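Local coordinates for protein succinate-semialdehyde dehydrogenase (Synechococcus sp., PDB 4IT9) that probably oxidises succinate semialdehyde to succinate with a nicotinamide cofactor, at residues Q51-A56 with L91-Y96. Residues are numbered along the deposited sequence; the frame is centred on the assembly and turned at random.
Sequences QWLENA and LVCRYY
L53 and C93 meet where two nearly antiparallel helices pack, their local axes 8.4 Å apart and 160° from parallel. L53 turns its CG anti to the backbone N (chi1 -154°), which carries the forked end across to the other helix. Side chain meets backbone carbonyl in both directions. L53 CG and CD2 each lie 3.4 Å from C93 O, and C93 CB sits 3.7 Å from L53 O. Among apolar side chains, L53 CD1 reaches C93 SG at 4.0 Å, and L53 CD2 also touches Y96 CB at 4.1 Å. A56 CB adds a looser contact with C93 SG.

The hydrogen bonds between E54 and R94 run through water, while R94 NH1 rests against the E54 methylenes. The two side chains cross at about a right angle, and E54 OE2 and R94 NH1 stay 4.5 Å apart, too far for a salt bridge. One water donates to E54 OE2 and accepts from R94 NH1. The second accepts from R94 NH2 at 2.8 Å and donates weakly to E54 O. Both waters lie in the guanidinium plane, at its edge. The direct salt bridge of R94 goes from NE to E61, farther along helix 46-62.

C93 also touches F140 of helix 137-148, and A56 rests on L172 and A175 of helix 162-175. These helices connect parallel strands 115-129, 152-156 and 182-185, consistent with the Rossmann-like cofactor-binding domain of aldehyde dehydrogenases.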
loop_
_atom_site.group_PDB
_atom_site.type_symbol
_atom_site.label_atom_id
_atom_site.label_comp_id
_atom_site.label_asym_id
_atom_site.label_seq_id
_atom_site.Cartn_x
_atom_site.Cartn_y
_atom_site.Cartn_z
ATOM N N GLN A 51 14.514 24.425 -1.828
ATOM C CA GLN A 51 14.464 25.772 -2.412
ATOM C C GLN A 51 13.287 25.926 -3.367
ATOM O O GLN A 51 12.516 26.889 -3.283
ATOM C CB GLN A 51 15.751 26.068 -3.177
ATOM C CG GLN A 51 15.705 27.402 -3.924
ATOM C CD GLN A 51 16.775 27.511 -4.987
ATOM O OE1 GLN A 51 17.647 26.648 -5.099
ATOM N NE2 GLN A 51 16.711 28.577 -5.786
ATOM N N TRP A 52 13.149 24.972 -4.281
ATOM C CA TRP A 52 12.057 25.012 -5.242
ATOM C C TRP A 52 10.690 24.879 -4.570
ATOM O O TRP A 52 9.742 25.583 -4.932
ATOM C CB TRP A 52 12.276 23.961 -6.344
ATOM C CG TRP A 52 13.596 24.153 -7.067
ATOM C CD1 TRP A 52 14.189 25.348 -7.383
ATOM C CD2 TRP A 52 14.486 23.132 -7.538
ATOM N NE1 TRP A 52 15.389 25.128 -8.026
ATOM C CE2 TRP A 52 15.593 23.774 -8.134
ATOM C CE3 TRP A 52 14.458 21.730 -7.516
ATOM C CZ2 TRP A 52 16.662 23.071 -8.703
ATOM C CZ3 TRP A 52 15.519 21.032 -8.084
ATOM C CH2 TRP A 52 16.606 21.703 -8.663
ATOM N N LEU A 53 10.589 24.003 -3.572
ATOM C CA LEU A 53 9.343 23.837 -2.830
ATOM C C LEU A 53 8.966 25.107 -2.073
ATOM O O LEU A 53 7.801 25.509 -2.054
ATOM C CB LEU A 53 9.475 22.662 -1.852
ATOM C CG LEU A 53 8.188 21.955 -1.469
ATOM C CD1 LEU A 53 7.353 21.695 -2.717
ATOM C CD2 LEU A 53 8.519 20.646 -0.759
ATOM N N GLU A 54 9.948 25.740 -1.440
ATOM C CA GLU A 54 9.692 26.998 -0.752
ATOM C C GLU A 54 9.375 28.130 -1.732
ATOM O O GLU A 54 8.553 28.986 -1.437
ATOM C CB GLU A 54 10.850 27.366 0.190
ATOM C CG GLU A 54 10.941 26.418 1.380
ATOM C CD GLU A 54 12.051 26.750 2.365
ATOM O OE1 GLU A 54 13.038 27.411 1.977
ATOM O OE2 GLU A 54 11.932 26.325 3.533
ATOM N N ASN A 55 10.002 28.135 -2.903
ATOM C CA ASN A 55 9.620 29.106 -3.930
ATOM C C ASN A 55 8.164 28.952 -4.344
ATOM O O ASN A 55 7.459 29.945 -4.554
ATOM C CB ASN A 55 10.498 28.977 -5.176
ATOM C CG ASN A 55 11.879 29.542 -4.979
ATOM O OD1 ASN A 55 12.168 30.187 -3.970
ATOM N ND2 ASN A 55 12.753 29.303 -5.953
ATOM N N ALA A 56 7.731 27.701 -4.481
ATOM C CA ALA A 56 6.347 27.401 -4.835
ATOM C C ALA A 56 5.413 27.923 -3.756
ATOM O O ALA A 56 4.384 28.515 -4.063
ATOM C CB ALA A 56 6.146 25.887 -5.043
ATOM N N LEU A 91 1.120 25.949 2.701
ATOM C CA LEU A 91 1.484 25.360 3.984
ATOM C C LEU A 91 2.057 23.955 3.856
ATOM O O LEU A 91 3.035 23.622 4.525
ATOM C CB LEU A 91 0.271 25.343 4.921
ATOM C CG LEU A 91 0.573 25.111 6.395
ATOM C CD1 LEU A 91 1.338 26.307 6.956
ATOM C CD2 LEU A 91 -0.722 24.870 7.161
ATOM N N VAL A 92 1.454 23.114 3.019
ATOM C CA VAL A 92 1.963 21.741 2.884
ATOM C C VAL A 92 3.287 21.728 2.107
ATOM O O VAL A 92 4.121 20.845 2.314
ATOM C CB VAL A 92 0.904 20.750 2.298
ATOM C CG1 VAL A 92 0.609 21.049 0.834
ATOM C CG2 VAL A 92 1.362 19.298 2.467
ATOM N N CYS A 93 3.494 22.716 1.236
ATOM C CA CYS A 93 4.789 22.866 0.575
ATOM C C CYS A 93 5.850 23.161 1.627
ATOM O O CYS A 93 6.926 22.546 1.638
ATOM C CB CYS A 93 4.764 23.988 -0.478
ATOM S SG CYS A 93 3.853 23.551 -1.997
ATOM N N ARG A 94 5.551 24.100 2.517
ATOM C CA ARG A 94 6.518 24.453 3.553
ATOM C C ARG A 94 6.745 23.309 4.534
ATOM O O ARG A 94 7.856 23.114 5.004
ATOM C CB ARG A 94 6.102 25.730 4.287
ATOM C CG ARG A 94 6.143 26.954 3.399
ATOM C CD ARG A 94 6.231 28.242 4.193
ATOM N NE ARG A 94 6.263 29.380 3.283
ATOM C CZ ARG A 94 7.362 29.814 2.678
ATOM N NH1 ARG A 94 8.520 29.205 2.898
ATOM N NH2 ARG A 94 7.300 30.855 1.848
ATOM N N TYR A 95 5.699 22.545 4.830
ATOM C CA TYR A 95 5.822 21.406 5.741
ATOM C C TYR A 95 6.863 20.399 5.249
ATOM O O TYR A 95 7.756 19.988 5.998
ATOM C CB TYR A 95 4.466 20.719 5.932
ATOM C CG TYR A 95 4.526 19.549 6.879
ATOM C CD1 TYR A 95 4.539 19.748 8.249
ATOM C CD2 TYR A 95 4.583 18.247 6.404
ATOM C CE1 TYR A 95 4.596 18.676 9.128
ATOM C CE2 TYR A 95 4.643 17.170 7.272
ATOM C CZ TYR A 95 4.647 17.393 8.630
ATOM O OH TYR A 95 4.701 16.317 9.492
ATOM N N TYR A 96 6.773 20.002 3.984
ATOM C CA TYR A 96 7.737 19.030 3.483
ATOM C C TYR A 96 9.101 19.642 3.189
ATOM O O TYR A 96 10.123 18.963 3.292
ATOM C CB TYR A 96 7.165 18.230 2.310
ATOM C CG TYR A 96 6.140 17.248 2.820
ATOM C CD1 TYR A 96 6.528 16.165 3.590
ATOM C CD2 TYR A 96 4.799 17.422 2.565
ATOM C CE1 TYR A 96 5.598 15.266 4.086
ATOM C CE2 TYR A 96 3.861 16.528 3.049
ATOM C CZ TYR A 96 4.273 15.459 3.805
ATOM O OH TYR A 96 3.358 14.571 4.293
HETATM O O HOH W 1 9.406 26.911 4.593
HETATM O O HOH W 2 9.903 31.098 0.755
#